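Local coordinates for uncharacterized protein YacP (Bacillus subtilis, PDB 5MQ8), which acts as an endoribonuclease of the PIN/NYN type, taking part in ribosome-dependent mRNA decay, at residues A[28-33]-A[55-60]; A[35-40]-A[122-127]. One frame throughout, in Å; residues are numbered along the deposited sequence.

Contact 1 of 2, residues A[28-33]-A[55-60]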
# COMPACT_ATOMS: atom_id res chain seq x y z
N GLU A 28 -8.22 -18.41 1.80
CA GLU A 28 -8.06 -17.13 1.12
C GLU A 28 -9.32 -16.29 1.24
O GLU A 28 -9.22 -15.10 1.52
CB GLU A 28 -7.64 -17.33 -0.35
CG GLU A 28 -6.16 -17.61 -0.48
CD GLU A 28 -5.62 -17.96 -1.85
OE1 GLU A 28 -6.20 -17.53 -2.88
OE2 GLU A 28 -4.58 -18.67 -1.90
N ALA A 29 -10.51 -16.92 1.10
CA ALA A 29 -11.79 -16.22 1.22
C ALA A 29 -11.98 -15.62 2.64
O ALA A 29 -12.43 -14.48 2.77
CB ALA A 29 -12.94 -17.15 0.88
N ARG A 30 -11.57 -16.37 3.67
CA ARG A 30 -11.60 -15.98 5.08
C ARG A 30 -10.70 -14.75 5.30
O ARG A 30 -11.15 -13.76 5.88
CB ARG A 30 -11.16 -17.17 5.95
CG ARG A 30 -10.94 -16.87 7.42
CD ARG A 30 -9.47 -16.91 7.75
NE ARG A 30 -9.05 -18.24 8.16
CZ ARG A 30 -7.80 -18.67 8.15
NH1 ARG A 30 -6.82 -17.88 7.71
NH2 ARG A 30 -7.51 -19.89 8.56
N ASP A 31 -9.46 -14.80 4.79
CA ASP A 31 -8.48 -13.71 4.89
C ASP A 31 -8.96 -12.43 4.21
O ASP A 31 -8.84 -11.36 4.80
CB ASP A 31 -7.13 -14.16 4.30
CG ASP A 31 -6.39 -15.19 5.15
OD1 ASP A 31 -6.78 -15.40 6.32
OD2 ASP A 31 -5.40 -15.77 4.64
N VAL A 32 -9.52 -12.53 2.98
CA VAL A 32 -10.04 -11.38 2.23
C VAL A 32 -11.21 -10.77 3.01
O VAL A 32 -11.24 -9.55 3.20
CB VAL A 32 -10.40 -11.71 0.76
CG1 VAL A 32 -11.07 -10.52 0.07
CG2 VAL A 32 -9.16 -12.14 -0.02
N LEU A 33 -12.14 -11.63 3.51
CA LEU A 33 -13.29 -11.18 4.29
C LEU A 33 -12.88 -10.42 5.55
O LEU A 33 -13.43 -9.35 5.81
CB LEU A 33 -14.25 -12.35 4.62
CG LEU A 33 -15.47 -12.03 5.50
CD1 LEU A 33 -16.39 -10.98 4.83
CD2 LEU A 33 -16.23 -13.31 5.82
N HIS A 55 -16.46 -26.07 11.20
CA HIS A 55 -16.48 -27.25 10.33
C HIS A 55 -16.39 -26.93 8.84
O HIS A 55 -16.11 -27.83 8.05
CB HIS A 55 -17.69 -28.15 10.63
CG HIS A 55 -17.53 -28.87 11.93
ND1 HIS A 55 -16.67 -29.95 12.06
CD2 HIS A 55 -18.03 -28.56 13.15
CE1 HIS A 55 -16.71 -30.29 13.33
NE2 HIS A 55 -17.52 -29.48 14.03
N LEU A 56 -16.63 -25.66 8.46
CA LEU A 56 -16.60 -25.24 7.06
C LEU A 56 -15.42 -24.32 6.70
O LEU A 56 -14.97 -24.31 5.56
CB LEU A 56 -17.93 -24.56 6.67
CG LEU A 56 -19.22 -25.37 6.92
CD1 LEU A 56 -20.40 -24.44 7.11
CD2 LEU A 56 -19.49 -26.34 5.79
N VAL A 57 -14.96 -23.51 7.67
CA VAL A 57 -13.87 -22.57 7.42
C VAL A 57 -12.63 -22.93 8.23
O VAL A 57 -12.73 -23.25 9.42
CB VAL A 57 -14.31 -21.09 7.65
CG1 VAL A 57 -13.20 -20.10 7.25
CG2 VAL A 57 -15.61 -20.76 6.91
N LYS A 58 -11.47 -22.87 7.56
CA LYS A 58 -10.13 -23.14 8.09
C LYS A 58 -9.85 -22.26 9.31
O LYS A 58 -10.04 -21.04 9.25
CB LYS A 58 -9.09 -22.91 6.99
CG LYS A 58 -7.63 -22.98 7.42
CD LYS A 58 -7.01 -24.36 7.37
CE LYS A 58 -5.82 -24.46 8.30
NZ LYS A 58 -4.67 -23.62 7.85
N GLY A 59 -9.42 -22.90 10.40
CA GLY A 59 -9.07 -22.24 11.65
C GLY A 59 -7.82 -21.40 11.51
O GLY A 59 -6.97 -21.67 10.64
N LEU A 60 -7.72 -20.35 12.33
CA LEU A 60 -6.61 -19.41 12.37
C LEU A 60 -5.29 -20.07 12.77
O LEU A 60 -4.25 -19.77 12.16
CB LEU A 60 -6.95 -18.24 13.31
CG LEU A 60 -7.31 -16.88 12.70
CD1 LEU A 60 -8.07 -17.00 11.39
CD2 LEU A 60 -8.13 -16.05 13.68
O HOH W 1 -4.58 -20.36 8.38
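The backbone oxygen of Lys58 takes two hydrogen bonds from a single side chain, Arg30, through NE and one terminal nitrogen. Arg30 NH2 lies 2.9 Å from Lys58 O and Arg30 NE 3.2 Å from the same atom; the NH2 bond is the straighter of the two, with 157° at the hydrogen. The oxygen sits almost exactly in the guanidinium plane, yet both nitrogens reach it from the same face of its carbonyl plane, NH2 from well above and NE at a moderate tilt. The third nitrogen is engaged as well: Arg30 NH1 forms a salt bridge of 2.8 Å with Asp31 OD1, on the syn side of the carboxylate, so bonds on two edges fix the rotation of the group. Asp31 in turn pairs with Lys63 through its other oxygen. In this PIN-clan domain the grip ties helix 23-44 to the loop that leaves strand 47-52 on its way to strand 70-73. Leu60 CD1 lies over the centre of the guanidinium, 3.6 Å from Arg30 NE, while nearer the backbone Arg30 CB packs on Val57 CG1 at 3.8 Å. Bends at chi2 and chi3 (-109° and -90°) turn the arginine chain past Val57 and lay its guanidinium against Leu60 and the loop backbone. A water accepts from Arg30 NH2 at 3.0 Å and, weakly, from Lys58 NZ, bridging two like charges.

Contact 2 of 2, residues A[35-40]-A[122-127]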
# COMPACT_ATOMS: atom_id res chain seq x y z
N GLN A 35 -10.09 -8.72 6.06
CA GLN A 35 -9.52 -7.44 5.61
C GLN A 35 -10.65 -6.46 5.24
O GLN A 35 -10.59 -5.30 5.65
CB GLN A 35 -8.50 -7.64 4.47
CG GLN A 35 -7.84 -6.34 3.93
CD GLN A 35 -7.26 -5.39 4.97
OE1 GLN A 35 -7.45 -4.17 4.90
NE2 GLN A 35 -6.56 -5.91 5.96
N LYS A 36 -11.69 -6.95 4.53
CA LYS A 36 -12.87 -6.15 4.17
C LYS A 36 -13.58 -5.65 5.43
O LYS A 36 -14.00 -4.49 5.47
CB LYS A 36 -13.85 -6.96 3.29
CG LYS A 36 -13.35 -7.35 1.90
CD LYS A 36 -12.85 -6.16 1.09
CE LYS A 36 -11.37 -6.31 0.82
NZ LYS A 36 -10.66 -5.00 0.77
N MET A 37 -13.68 -6.52 6.46
CA MET A 37 -14.32 -6.17 7.72
C MET A 37 -13.49 -5.19 8.57
O MET A 37 -14.07 -4.42 9.33
CB MET A 37 -14.76 -7.41 8.53
CG MET A 37 -15.94 -8.20 7.88
SD MET A 37 -17.24 -7.26 7.00
CE MET A 37 -17.96 -6.50 8.24
N ALA A 38 -12.14 -5.17 8.39
CA ALA A 38 -11.24 -4.22 9.05
C ALA A 38 -11.53 -2.84 8.49
O ALA A 38 -11.70 -1.91 9.27
CB ALA A 38 -9.78 -4.61 8.80
N GLU A 39 -11.66 -2.72 7.15
CA GLU A 39 -11.99 -1.48 6.46
C GLU A 39 -13.36 -0.95 6.92
O GLU A 39 -13.47 0.23 7.22
CB GLU A 39 -12.00 -1.69 4.94
CG GLU A 39 -10.61 -1.70 4.35
CD GLU A 39 -10.40 -2.59 3.14
OE1 GLU A 39 -11.39 -2.88 2.43
OE2 GLU A 39 -9.24 -2.97 2.89
N TYR A 40 -14.38 -1.85 7.02
CA TYR A 40 -15.74 -1.55 7.47
C TYR A 40 -15.71 -1.00 8.89
O TYR A 40 -16.31 0.05 9.13
CB TYR A 40 -16.65 -2.79 7.40
CG TYR A 40 -18.12 -2.50 7.66
CD1 TYR A 40 -18.63 -2.48 8.95
CD2 TYR A 40 -19.00 -2.28 6.61
CE1 TYR A 40 -19.97 -2.17 9.20
CE2 TYR A 40 -20.35 -2.02 6.84
CZ TYR A 40 -20.83 -1.96 8.13
OH TYR A 40 -22.17 -1.69 8.35
N ARG A 122 -25.81 -9.37 0.28
CA ARG A 122 -25.79 -8.42 -0.82
C ARG A 122 -25.63 -6.99 -0.29
O ARG A 122 -24.84 -6.22 -0.83
CB ARG A 122 -27.09 -8.55 -1.64
CG ARG A 122 -26.96 -8.07 -3.09
CD ARG A 122 -28.20 -8.35 -3.94
NE ARG A 122 -28.33 -9.75 -4.33
CZ ARG A 122 -27.77 -10.30 -5.40
NH1 ARG A 122 -27.93 -11.59 -5.67
NH2 ARG A 122 -27.05 -9.55 -6.24
N GLU A 123 -26.38 -6.65 0.79
CA GLU A 123 -26.34 -5.34 1.42
C GLU A 123 -24.97 -5.08 2.02
O GLU A 123 -24.44 -3.99 1.81
CB GLU A 123 -27.40 -5.22 2.53
CG GLU A 123 -28.78 -4.81 2.05
CD GLU A 123 -29.93 -5.26 2.93
OE1 GLU A 123 -29.81 -5.17 4.18
OE2 GLU A 123 -30.95 -5.69 2.37
N LEU A 124 -24.40 -6.06 2.76
CA LEU A 124 -23.08 -5.88 3.35
C LEU A 124 -22.03 -5.69 2.26
O LEU A 124 -21.23 -4.76 2.36
CB LEU A 124 -22.69 -7.00 4.35
CG LEU A 124 -21.34 -6.80 5.10
CD1 LEU A 124 -21.32 -5.51 5.91
CD2 LEU A 124 -21.00 -8.01 5.96
N LEU A 125 -22.09 -6.51 1.18
CA LEU A 125 -21.19 -6.40 0.03
C LEU A 125 -21.22 -4.99 -0.60
O LEU A 125 -20.16 -4.42 -0.84
CB LEU A 125 -21.49 -7.49 -1.02
CG LEU A 125 -20.66 -7.46 -2.34
CD1 LEU A 125 -19.16 -7.72 -2.09
CD2 LEU A 125 -21.20 -8.47 -3.34
N ARG A 126 -22.44 -4.44 -0.84
CA ARG A 126 -22.67 -3.10 -1.42
C ARG A 126 -22.03 -2.01 -0.54
O ARG A 126 -21.37 -1.12 -1.07
CB ARG A 126 -24.19 -2.85 -1.61
CG ARG A 126 -24.54 -1.50 -2.24
CD ARG A 126 -26.01 -1.15 -2.07
NE ARG A 126 -26.22 0.30 -2.10
CZ ARG A 126 -27.41 0.89 -2.08
NH1 ARG A 126 -28.52 0.17 -2.04
NH2 ARG A 126 -27.50 2.22 -2.11
N GLU A 127 -22.18 -2.12 0.78
CA GLU A 127 -21.60 -1.24 1.79
C GLU A 127 -20.07 -1.35 1.77
O GLU A 127 -19.39 -0.33 1.71
CB GLU A 127 -22.14 -1.60 3.17
CG GLU A 127 -23.57 -1.14 3.38
CD GLU A 127 -24.17 -1.33 4.75
OE1 GLU A 127 -23.43 -1.69 5.70
OE2 GLU A 127 -25.38 -1.07 4.89
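Leu124 packs against both Met37 and Tyr40 where two helices of the PIN-like alpha/beta fold, 23-44 and 121-145, cross beside the parallel sheet; the axes of the short segments come within 11.4 Å at an angle of 68°. The leucine divides its methyls between the two partners. Its CD2 meets the end of Met37 tip to tip, 4.0 Å from Met37 SD, and its CD1 lies 3.7 Å from Tyr40 CE2, approaching the ring obliquely. Met37 reaches it by a folded route, with CG beside the backbone N and further bends at chi2 and chi3 that carry the thioether toward helix 121-145. Leu4 of strand 3-7 touches all three side chains from the sheet. Tyr40 instead swings its ring out with CG anti to the backbone N (chi1 -172°), directing the hydroxyl at the second helix. There Glu127 is extended beyond CG; its carboxylate is turned only 10° from the ring plane, and OE1 lies at the ring's edge. The hydroxyl donates to the carboxylate nearly along the C-O axis, with Tyr40 OH 2.9 Å from Glu127 OE1, and the same oxygen lies close to the ring carbon Tyr40 CE2, at 3.3 Å.

In the fold
Both contacts draw on helix 23-44, contact 1 through residues 28-33 and contact 2 through 35-40 further along, and their centres lie 16 Å apart. The partners come later in the chain: first the loop of 55-60, between strands 47-52 and 70-73, then helix 121-145, which follows the edge strand 117-119. The order 28-33, 35-40, 55-60, 122-127 makes the two contacts interleave along the sequence. One helix thus joins a loop following strand 47-52 to a helix from the far end of the five-stranded parallel sheet. Residues of both its segments also pack on the second subunit, so the same helix serves the domain interior and the dimer interface.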